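Local coordinates for glutamate racemase (Francisella tularensis subsp. tularensis, PDB 3OUT), which belongs to the aspartate/glutamate/hydantoin racemase family and holds D-glutamic acid in a pocket between two parallel-sheet halves of an alpha/beta fold, at residues S15-L20 / A42-G47; C77-A82 / I117-T122; G147-M152 / L165-Y170; M152-F157 / C186-I191. One frame throughout, in Å; residues are numbered along the deposited sequence.

Contact 1 (S15-L20 / A42-G47); sequences SGIGGL and ARIPYG. With DGL (D-glutamic acid), chain E.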
# COMPACT_ATOMS: atom_id res chain seq x y z
N SER B 15 -8.26 -3.21 -12.36
CA SER B 15 -8.22 -2.26 -11.25
C SER B 15 -9.26 -2.73 -10.21
O SER B 15 -8.93 -3.02 -9.05
CB SER B 15 -8.50 -0.83 -11.77
OG SER B 15 -9.60 -0.86 -12.67
N GLY B 16 -10.51 -2.86 -10.64
CA GLY B 16 -11.49 -3.55 -9.82
C GLY B 16 -12.89 -3.44 -10.38
O GLY B 16 -13.26 -2.44 -11.00
N ILE B 17 -13.67 -4.50 -10.11
CA ILE B 17 -15.11 -4.57 -10.37
C ILE B 17 -15.59 -4.69 -11.83
O ILE B 17 -16.32 -5.65 -12.18
CB ILE B 17 -15.92 -3.40 -9.71
CG1 ILE B 17 -15.74 -3.43 -8.19
CG2 ILE B 17 -17.41 -3.49 -10.09
CD1 ILE B 17 -16.40 -2.35 -7.44
N GLY B 18 -15.19 -3.75 -12.70
CA GLY B 18 -15.69 -3.83 -14.10
C GLY B 18 -15.04 -4.88 -14.98
O GLY B 18 -15.60 -5.34 -15.98
N GLY B 19 -13.81 -5.25 -14.65
CA GLY B 19 -13.09 -6.30 -15.39
C GLY B 19 -13.67 -7.68 -15.26
O GLY B 19 -13.21 -8.60 -15.93
N LEU B 20 -14.64 -7.86 -14.35
CA LEU B 20 -15.31 -9.15 -14.16
C LEU B 20 -16.05 -9.56 -15.45
O LEU B 20 -16.28 -10.74 -15.68
CB LEU B 20 -16.25 -9.13 -12.95
CG LEU B 20 -15.48 -9.10 -11.63
CD1 LEU B 20 -16.35 -8.64 -10.49
CD2 LEU B 20 -14.89 -10.54 -11.38
N ALA B 42 -9.09 -2.48 -2.69
CA ALA B 42 -8.67 -1.56 -1.63
C ALA B 42 -8.36 -0.16 -2.13
O ALA B 42 -8.50 0.79 -1.38
CB ALA B 42 -7.46 -2.13 -0.88
N ARG B 43 -7.92 -0.03 -3.39
CA ARG B 43 -7.38 1.27 -3.87
C ARG B 43 -8.09 1.83 -5.09
O ARG B 43 -7.69 2.89 -5.60
CB ARG B 43 -5.86 1.13 -4.10
CG ARG B 43 -5.15 0.56 -2.92
CD ARG B 43 -3.62 0.53 -3.06
NE ARG B 43 -3.16 -0.37 -4.12
CZ ARG B 43 -1.95 -0.85 -4.24
NH1 ARG B 43 -0.97 -0.49 -3.40
NH2 ARG B 43 -1.68 -1.65 -5.29
N ILE B 44 -9.14 1.16 -5.57
CA ILE B 44 -10.01 1.74 -6.60
C ILE B 44 -10.69 3.03 -6.09
O ILE B 44 -10.95 3.20 -4.88
CB ILE B 44 -11.06 0.74 -7.15
CG1 ILE B 44 -11.97 0.16 -6.05
CG2 ILE B 44 -10.36 -0.34 -8.00
CD1 ILE B 44 -13.10 -0.78 -6.62
N PRO B 45 -11.01 3.95 -7.00
CA PRO B 45 -10.81 3.86 -8.44
C PRO B 45 -9.39 4.21 -8.86
O PRO B 45 -8.71 5.02 -8.20
CB PRO B 45 -11.77 4.91 -8.99
CG PRO B 45 -11.76 5.95 -7.93
CD PRO B 45 -11.66 5.20 -6.63
N TYR B 46 -8.94 3.66 -9.98
CA TYR B 46 -7.71 4.12 -10.60
C TYR B 46 -7.95 5.28 -11.57
O TYR B 46 -7.03 6.00 -11.90
CB TYR B 46 -7.08 2.99 -11.39
CG TYR B 46 -6.35 1.91 -10.63
CD1 TYR B 46 -6.71 1.53 -9.33
CD2 TYR B 46 -5.37 1.15 -11.26
CE1 TYR B 46 -6.07 0.47 -8.69
CE2 TYR B 46 -4.72 0.10 -10.62
CZ TYR B 46 -5.08 -0.25 -9.34
OH TYR B 46 -4.40 -1.32 -8.82
N GLY B 47 -9.19 5.45 -12.01
CA GLY B 47 -9.50 6.41 -13.08
C GLY B 47 -9.23 7.87 -12.74
O GLY B 47 -9.21 8.72 -13.64
N DGL E . -12.19 0.22 -12.47
CA DGL E . -12.18 1.62 -13.00
C DGL E . -11.45 2.54 -12.06
O DGL E . -10.69 2.05 -11.21
CB DGL E . -11.50 1.77 -14.36
CG DGL E . -12.01 0.82 -15.46
CD DGL E . -11.52 1.15 -16.85
OE1 DGL E . -10.91 2.21 -17.06
OE2 DGL E . -11.81 0.32 -17.77
OXT DGL E . -11.56 3.79 -12.19
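One wall of the D-glutamic acid pocket is built where Ser-15 meets Tyr-46 and Ile-44, in two loops that leave the neighbouring parallel strands 10-14 and 35-39. Ser-15 CB sits over the face of the Tyr-46 ring, 3.7 Å from its centroid and only 13° off the normal, a CH-pi contact. Serine is small enough for CB to rest there while OG, lying between the backbone N and the carbonyl carbon (chi1 45°), accepts from the ligand N at 2.8 Å. The phenol end of Tyr-46 is held by Asp-40. Ile-44 packs beside them. Its CG2 lies 3.2 Å from Ser-15 O, and its CD1 meets Ile-17 CD1 at 3.7 Å, the side chains crossing nearly at a right angle. Gly-16, having no side chain, lets Ile-44 CG2 lie close against the backbone. Beyond the cis peptide between Ile-44 and Pro-45, two N-H groups meet the alpha-carboxylate, Tyr-46 N to ligand O at 2.7 Å and Gly-47 N to OXT at 2.9 Å. Loops at the carboxyl ends of adjacent parallel strands, converging on a ligand, are typical of binding sites in alpha/beta folds.

Contact 2 (C77-A82 / I117-T122); sequences CNTISA and IATPAT. With DGL (D-glutamic acid), chain E.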
# COMPACT_ATOMS: atom_id res chain seq x y z
N CYS B 77 -8.81 -3.66 -17.67
CA CYS B 77 -9.02 -2.27 -17.29
C CYS B 77 -8.40 -1.36 -18.34
O CYS B 77 -7.20 -1.48 -18.68
CB CYS B 77 -8.34 -2.02 -15.95
SG CYS B 77 -8.46 -0.29 -15.42
N ASN B 78 -9.19 -0.43 -18.87
CA ASN B 78 -8.70 0.52 -19.83
C ASN B 78 -7.69 1.50 -19.24
O ASN B 78 -6.77 1.95 -19.93
CB ASN B 78 -9.85 1.34 -20.44
CG ASN B 78 -10.74 0.53 -21.36
OD1 ASN B 78 -10.57 0.54 -22.61
ND2 ASN B 78 -11.73 -0.14 -20.77
N THR B 79 -7.84 1.82 -17.97
CA THR B 79 -6.99 2.80 -17.29
C THR B 79 -5.60 2.19 -17.11
O THR B 79 -4.61 2.81 -17.46
CB THR B 79 -7.60 3.27 -15.91
OG1 THR B 79 -8.90 3.81 -16.13
CG2 THR B 79 -6.67 4.24 -15.22
N ILE B 80 -5.51 0.95 -16.63
CA ILE B 80 -4.21 0.25 -16.56
C ILE B 80 -3.62 0.05 -17.96
O ILE B 80 -2.43 0.29 -18.17
CB ILE B 80 -4.34 -1.10 -15.82
CG1 ILE B 80 -4.79 -0.87 -14.37
CG2 ILE B 80 -2.98 -1.88 -15.82
CD1 ILE B 80 -5.17 -2.18 -13.60
N SER B 81 -4.45 -0.35 -18.91
CA SER B 81 -3.93 -0.52 -20.30
C SER B 81 -3.35 0.77 -20.88
O SER B 81 -2.36 0.75 -21.62
CB SER B 81 -5.06 -0.98 -21.22
OG SER B 81 -5.56 -2.29 -20.85
N ALA B 82 -4.00 1.88 -20.62
CA ALA B 82 -3.58 3.17 -21.13
C ALA B 82 -2.22 3.63 -20.60
O ALA B 82 -1.43 4.29 -21.30
CB ALA B 82 -4.61 4.23 -20.73
N ILE B 117 -14.90 7.73 -25.04
CA ILE B 117 -15.18 8.15 -23.66
C ILE B 117 -14.48 7.18 -22.74
O ILE B 117 -14.43 5.97 -23.01
CB ILE B 117 -16.69 8.24 -23.29
CG1 ILE B 117 -17.47 6.97 -23.68
CG2 ILE B 117 -17.30 9.50 -23.96
CD1 ILE B 117 -18.92 6.87 -23.16
N ALA B 118 -13.98 7.70 -21.61
CA ALA B 118 -13.22 6.89 -20.68
C ALA B 118 -12.99 7.66 -19.40
O ALA B 118 -13.39 8.81 -19.29
CB ALA B 118 -11.83 6.45 -21.33
N THR B 119 -12.29 7.04 -18.47
CA THR B 119 -11.94 7.74 -17.23
C THR B 119 -11.04 8.95 -17.50
O THR B 119 -10.35 9.03 -18.53
CB THR B 119 -11.20 6.85 -16.23
OG1 THR B 119 -9.93 6.47 -16.81
CG2 THR B 119 -11.98 5.60 -15.81
N PRO B 120 -11.03 9.89 -16.56
CA PRO B 120 -10.08 11.01 -16.70
C PRO B 120 -8.64 10.57 -16.93
O PRO B 120 -7.97 11.12 -17.82
CB PRO B 120 -10.29 11.79 -15.37
CG PRO B 120 -11.67 11.52 -15.03
CD PRO B 120 -11.88 10.06 -15.37
N ALA B 121 -8.15 9.58 -16.17
CA ALA B 121 -6.78 9.07 -16.39
C ALA B 121 -6.58 8.55 -17.80
O ALA B 121 -5.58 8.87 -18.44
CB ALA B 121 -6.39 8.02 -15.36
N THR B 122 -7.53 7.78 -18.31
CA THR B 122 -7.38 7.22 -19.63
C THR B 122 -7.34 8.32 -20.67
O THR B 122 -6.53 8.27 -21.58
CB THR B 122 -8.51 6.20 -19.92
OG1 THR B 122 -8.38 5.11 -19.00
CG2 THR B 122 -8.52 5.68 -21.40
N DGL E . -12.19 0.22 -12.47
CA DGL E . -12.18 1.62 -13.00
C DGL E . -11.45 2.54 -12.06
O DGL E . -10.69 2.05 -11.21
CB DGL E . -11.50 1.77 -14.36
CG DGL E . -12.01 0.82 -15.46
CD DGL E . -11.52 1.15 -16.85
OE1 DGL E . -10.91 2.21 -17.06
OE2 DGL E . -11.81 0.32 -17.77
OXT DGL E . -11.56 3.79 -12.19
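The side-chain carboxylate end of the D-glutamic acid pocket is formed where Thr-79, in the first turn of helix 78-92, meets Thr-119, the N-cap of helix 120-125. The contact is a relay of hydroxyls: Thr-119 OG1 donates to Thr-79 OG1 at 2.9 Å, and Thr-79 OG1 donates in turn to ligand OE1 at 2.7 Å. Thr-119 OG1 also accepts from Thr-122 N at 3.1 Å, the capping bond, so one hydroxyl both closes a helix end and positions the threonine that touches the ligand. In Thr-79, OG1 is anti to the carbonyl carbon (chi1 -57°) and faces the ligand, while CG2, anti to the backbone N, packs on Ala-121 CB at 3.8 Å. Threonine serves both needs, and alanine lets the helices come close.

The other carboxylate oxygen, OE2, is gripped twice by Asn-78, through its backbone N at 2.9 Å and through ND2 at 3.0 Å, the latter nearly straight at 168°, and a third time by Thr-187 N. Tyr-128 bonds to Asn-78 OD1 and so helps fix the rotation of the amide. Thr-79 N adds a weak bond to OE1. Cys-77 caps helix 78-92, its SG accepting from Ile-80 N. A carboxylate met by the first N-H groups of a helix, where the dipole probably adds attraction, is a common anion-binding arrangement in alpha/beta proteins.

Contact 3 (G147-M152 / L165-Y170); sequences GLFVSM and LVAKEY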
# COMPACT_ATOMS: atom_id res chain seq x y z
N GLY B 147 -16.03 11.53 -15.91
CA GLY B 147 -15.54 11.24 -14.55
C GLY B 147 -16.53 10.58 -13.60
O GLY B 147 -16.17 9.63 -12.89
N LEU B 148 -17.78 11.06 -13.59
CA LEU B 148 -18.78 10.55 -12.66
C LEU B 148 -19.31 9.16 -12.98
O LEU B 148 -19.85 8.50 -12.07
CB LEU B 148 -19.97 11.49 -12.51
CG LEU B 148 -20.96 11.31 -11.34
CD1 LEU B 148 -20.26 11.21 -9.95
CD2 LEU B 148 -21.97 12.47 -11.33
N PHE B 149 -19.13 8.68 -14.21
CA PHE B 149 -19.80 7.44 -14.57
C PHE B 149 -19.44 6.22 -13.68
O PHE B 149 -20.31 5.42 -13.33
CB PHE B 149 -19.51 7.05 -16.03
CG PHE B 149 -20.40 7.69 -17.09
CD1 PHE B 149 -21.47 8.54 -16.80
CD2 PHE B 149 -20.13 7.41 -18.42
CE1 PHE B 149 -22.27 9.04 -17.81
CE2 PHE B 149 -20.89 7.97 -19.45
CZ PHE B 149 -21.98 8.74 -19.14
N VAL B 150 -18.17 6.03 -13.36
CA VAL B 150 -17.76 4.88 -12.60
C VAL B 150 -18.48 4.80 -11.25
O VAL B 150 -19.11 3.78 -10.94
CB VAL B 150 -16.23 4.81 -12.41
CG1 VAL B 150 -15.84 3.85 -11.30
CG2 VAL B 150 -15.54 4.40 -13.74
N SER B 151 -18.41 5.86 -10.45
CA SER B 151 -19.08 5.82 -9.14
C SER B 151 -20.61 5.69 -9.27
O SER B 151 -21.24 4.95 -8.53
CB SER B 151 -18.72 7.06 -8.33
OG SER B 151 -19.33 6.93 -7.04
N MSE B 152 -21.18 6.41 -10.23
CA MSE B 152 -22.61 6.40 -10.52
C MSE B 152 -23.08 4.96 -10.71
O MSE B 152 -24.06 4.52 -10.11
CB MSE B 152 -22.89 7.25 -11.79
CG MSE B 152 -24.30 7.34 -12.14
SE MSE B 152 -24.56 8.34 -13.79
CE MSE B 152 -24.01 6.86 -14.97
N LEU B 165 -29.23 12.46 -17.56
CA LEU B 165 -28.72 13.80 -17.44
C LEU B 165 -27.20 13.88 -17.32
O LEU B 165 -26.61 14.77 -17.88
CB LEU B 165 -29.36 14.53 -16.27
CG LEU B 165 -30.81 15.00 -16.44
CD1 LEU B 165 -31.30 15.50 -15.12
CD2 LEU B 165 -30.94 16.08 -17.50
N VAL B 166 -26.59 12.97 -16.54
CA VAL B 166 -25.14 12.92 -16.47
C VAL B 166 -24.56 12.59 -17.86
O VAL B 166 -23.60 13.21 -18.28
CB VAL B 166 -24.65 11.89 -15.41
CG1 VAL B 166 -23.11 11.81 -15.42
CG2 VAL B 166 -25.19 12.30 -14.00
N ALA B 167 -25.15 11.62 -18.57
CA ALA B 167 -24.69 11.27 -19.92
C ALA B 167 -24.83 12.47 -20.87
O ALA B 167 -23.92 12.74 -21.67
CB ALA B 167 -25.42 10.04 -20.46
N LYS B 168 -25.93 13.21 -20.78
CA LYS B 168 -26.07 14.42 -21.64
C LYS B 168 -24.94 15.40 -21.39
O LYS B 168 -24.37 15.97 -22.34
CB LYS B 168 -27.45 15.09 -21.48
CG LYS B 168 -28.60 14.23 -21.98
CD LYS B 168 -29.95 14.95 -21.84
CE LYS B 168 -31.14 13.98 -21.95
NZ LYS B 168 -32.38 14.52 -21.31
N GLU B 169 -24.56 15.57 -20.12
CA GLU B 169 -23.48 16.48 -19.78
C GLU B 169 -22.17 16.11 -20.48
O GLU B 169 -21.47 16.99 -20.99
CB GLU B 169 -23.30 16.50 -18.25
CG GLU B 169 -22.16 17.33 -17.75
CD GLU B 169 -22.40 18.83 -17.79
OE1 GLU B 169 -23.56 19.27 -17.98
OE2 GLU B 169 -21.39 19.55 -17.60
N TYR B 170 -21.84 14.82 -20.51
CA TYR B 170 -20.59 14.35 -21.06
C TYR B 170 -20.64 14.12 -22.58
O TYR B 170 -19.61 14.22 -23.25
CB TYR B 170 -20.18 13.03 -20.40
CG TYR B 170 -19.77 13.16 -18.94
CD1 TYR B 170 -18.94 14.19 -18.53
CD2 TYR B 170 -20.20 12.23 -17.98
CE1 TYR B 170 -18.54 14.32 -17.19
CE2 TYR B 170 -19.79 12.36 -16.64
CZ TYR B 170 -18.97 13.38 -16.26
OH TYR B 170 -18.56 13.49 -14.96
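A single hydrogen bond joins the two segments: Leu-148 N donates to Tyr-170 OH at 2.9 Å with an angle of 162°. The tyrosine thus supplies an acceptor to a backbone N-H near the start of helix 149-154, while its ring serves the apolar side of the contact.

The aromatic interaction is a T-shaped pair. The CD2 edge of Tyr-170 points at the face of Phe-149, with centroids 5.4 Å apart and planes at 88°; the touching atom stands above the rim of the phenyl ring and not over its middle.

Apolar packing completes the join. Val-166 uses both branches: CG1 touches Phe-149 CE1 at 3.8 Å, while CG2 approaches Leu-148 CD2 at 4.2 Å. Leu-148 also packs on its counterpart, Leu-148 of the second subunit. Selenomethionine Met-152 bends at chi3, 78°, and lays its SE 3.9 Å from Val-166 CB. Ala-167 is small enough for the tip of the phenyl ring to come close, Phe-149 CZ lying 3.8 Å from Ala-167 CA.

Tyr-189 meets Phe-149 edge-to-face. Helix 149-154, which follows strand 140-145, is thereby packed against helix 161-171, which leads on toward strand 181-184.

Contact 4 (M152-F157 / C186-I191); sequences MIEEGF and CTHYPI. With DGL (D-glutamic acid), chain E.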
# COMPACT_ATOMS: atom_id res chain seq x y z
N MSE B 152 -21.18 6.41 -10.23
CA MSE B 152 -22.61 6.40 -10.52
C MSE B 152 -23.08 4.96 -10.71
O MSE B 152 -24.06 4.52 -10.11
CB MSE B 152 -22.89 7.25 -11.79
CG MSE B 152 -24.30 7.34 -12.14
SE MSE B 152 -24.56 8.34 -13.79
CE MSE B 152 -24.01 6.86 -14.97
N ILE B 153 -22.34 4.22 -11.53
CA ILE B 153 -22.71 2.86 -11.88
C ILE B 153 -22.50 1.93 -10.68
O ILE B 153 -23.33 1.04 -10.38
CB ILE B 153 -21.93 2.41 -13.16
CG1 ILE B 153 -22.50 3.17 -14.37
CG2 ILE B 153 -21.98 0.90 -13.38
CD1 ILE B 153 -21.56 3.11 -15.57
N GLU B 154 -21.40 2.13 -9.95
CA GLU B 154 -21.12 1.30 -8.77
C GLU B 154 -22.13 1.55 -7.66
O GLU B 154 -22.37 0.65 -6.84
CB GLU B 154 -19.69 1.47 -8.27
CG GLU B 154 -18.67 0.89 -9.28
CD GLU B 154 -17.24 0.91 -8.81
OE1 GLU B 154 -16.97 1.42 -7.70
OE2 GLU B 154 -16.36 0.43 -9.56
N GLU B 155 -22.74 2.73 -7.64
CA GLU B 155 -23.78 3.05 -6.66
C GLU B 155 -25.16 2.58 -7.10
O GLU B 155 -26.15 2.80 -6.41
CB GLU B 155 -23.82 4.54 -6.41
CG GLU B 155 -22.60 5.07 -5.70
CD GLU B 155 -22.42 4.46 -4.33
OE1 GLU B 155 -23.44 4.14 -3.66
OE2 GLU B 155 -21.25 4.25 -3.92
N GLY B 156 -25.23 1.97 -8.27
CA GLY B 156 -26.49 1.37 -8.75
C GLY B 156 -27.33 2.23 -9.64
O GLY B 156 -28.47 1.84 -9.96
N PHE B 157 -26.84 3.41 -10.05
CA PHE B 157 -27.57 4.28 -10.96
C PHE B 157 -27.20 3.82 -12.37
O PHE B 157 -26.17 4.21 -12.89
CB PHE B 157 -27.23 5.76 -10.75
CG PHE B 157 -27.65 6.33 -9.42
CD1 PHE B 157 -26.80 6.26 -8.34
CD2 PHE B 157 -28.84 7.02 -9.27
CE1 PHE B 157 -27.15 6.79 -7.11
CE2 PHE B 157 -29.19 7.59 -8.05
CZ PHE B 157 -28.33 7.48 -6.96
N CYS B 186 -14.18 2.35 -21.04
CA CYS B 186 -14.13 2.01 -19.63
C CYS B 186 -15.00 0.79 -19.43
O CYS B 186 -16.10 0.70 -19.99
CB CYS B 186 -14.63 3.17 -18.82
SG CYS B 186 -14.82 2.92 -17.00
N THR B 187 -14.53 -0.14 -18.62
CA THR B 187 -15.28 -1.39 -18.39
C THR B 187 -16.73 -1.18 -17.92
O THR B 187 -17.60 -2.05 -18.16
CB THR B 187 -14.60 -2.24 -17.28
OG1 THR B 187 -14.39 -1.44 -16.11
CG2 THR B 187 -13.30 -2.75 -17.71
N HIS B 188 -16.96 -0.09 -17.20
CA HIS B 188 -18.26 0.15 -16.58
C HIS B 188 -19.33 0.61 -17.57
O HIS B 188 -20.51 0.45 -17.30
CB HIS B 188 -18.11 1.19 -15.48
CG HIS B 188 -17.42 0.70 -14.27
ND1 HIS B 188 -16.22 0.01 -14.31
CD2 HIS B 188 -17.76 0.79 -12.97
CE1 HIS B 188 -15.85 -0.28 -13.07
NE2 HIS B 188 -16.77 0.20 -12.23
N TYR B 189 -18.91 1.21 -18.68
CA TYR B 189 -19.85 1.99 -19.50
C TYR B 189 -20.86 1.13 -20.27
O TYR B 189 -21.97 1.61 -20.50
CB TYR B 189 -19.15 2.97 -20.43
CG TYR B 189 -18.24 3.98 -19.75
CD1 TYR B 189 -18.19 4.14 -18.34
CD2 TYR B 189 -17.44 4.83 -20.52
CE1 TYR B 189 -17.31 5.07 -17.77
CE2 TYR B 189 -16.63 5.75 -19.96
CZ TYR B 189 -16.59 5.89 -18.58
OH TYR B 189 -15.70 6.81 -18.06
N PRO B 190 -20.48 -0.08 -20.72
CA PRO B 190 -21.51 -0.91 -21.40
C PRO B 190 -22.79 -1.18 -20.57
O PRO B 190 -23.85 -1.39 -21.15
CB PRO B 190 -20.75 -2.19 -21.74
CG PRO B 190 -19.30 -1.75 -21.90
CD PRO B 190 -19.16 -0.73 -20.79
N ILE B 191 -22.71 -1.15 -19.23
CA ILE B 191 -23.90 -1.27 -18.36
C ILE B 191 -24.98 -0.27 -18.68
O ILE B 191 -26.17 -0.60 -18.56
CB ILE B 191 -23.50 -1.06 -16.85
CG1 ILE B 191 -22.64 -2.25 -16.41
CG2 ILE B 191 -24.73 -0.85 -15.89
CD1 ILE B 191 -23.43 -3.56 -16.17
N DGL E . -12.19 0.22 -12.47
CA DGL E . -12.18 1.62 -13.00
C DGL E . -11.45 2.54 -12.06
O DGL E . -10.69 2.05 -11.21
CB DGL E . -11.50 1.77 -14.36
CG DGL E . -12.01 0.82 -15.46
CD DGL E . -11.52 1.15 -16.85
OE1 DGL E . -10.91 2.21 -17.06
OE2 DGL E . -11.81 0.32 -17.77
OXT DGL E . -11.56 3.79 -12.19
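The backbones come nearest at Ile-153 and His-188, 7.0 Å between CA atoms, where the last turn of helix 149-154 faces the type I turn Cys-186 to Tyr-189. The helix ends in a Schellman motif: Gly-156 N bonds to Ile-153 O and Phe-157 N to Met-152 O, and glycine is suited to the positive phi of 95°.

The polar link is a His-carboxylate bond. Glu-154, extended beyond CG, brings OE2 to the edge of the imidazole, and His-188 NE2 donates to it at 2.7 Å with an angle of 163°. The oxygen is met on its anti side, and the carboxylate plane is turned 36° from the ring. At the other nitrogen, His-188 ND1 bonds to Thr-187 OG1 at 2.9 Å, close to the ring plane. Held at both nitrogens, the imidazole has little freedom to flip, and its CE1 lies 3.7 Å from the ligand N.

Ile-153 provides the apolar half. Its CD1 lies against the His-188 backbone, 3.3 Å from His-188 O, and near His-188 CB, while its CG2 touches Ile-191 CG2 at 4.1 Å; Phe-252 of helix 245-253 packs against this cluster. The turn also serves the ligand directly, Thr-187 N donating to OE2 at 2.9 Å, while Cys-186 SG lies 3.7 Å from the ligand CD. Across the ligand stands Cys-77. Two cysteines facing each other over the bound molecule, with a histidine beside one of them, are characteristic of the pocket in this racemase family.

From the N terminus, contact 1 closes first, joining the loops after strands 10-14 and 35-39 around helix 20-29. Contact 2 follows, closing the chain between 82 and 117 and bridging the halves of the fold, helix 78-92 of the six-stranded side to helix 120-125 of the four-stranded side. Contacts 3 and 4 cross and share Met-152: contact 3 closes the connection between helices 149-154 and 161-171, contact 4 the span from 157 to 186 holding helix 161-171 and strand 181-184. Contacts 1, 2 and 4 enclose D-glutamic acid; contact 3 holds no pocket residue but packs on contact 2 through Gly-147 and Pro-120. Gly-47 O probably bonds Ala-121 N, and Gly-18 packs on Thr-187.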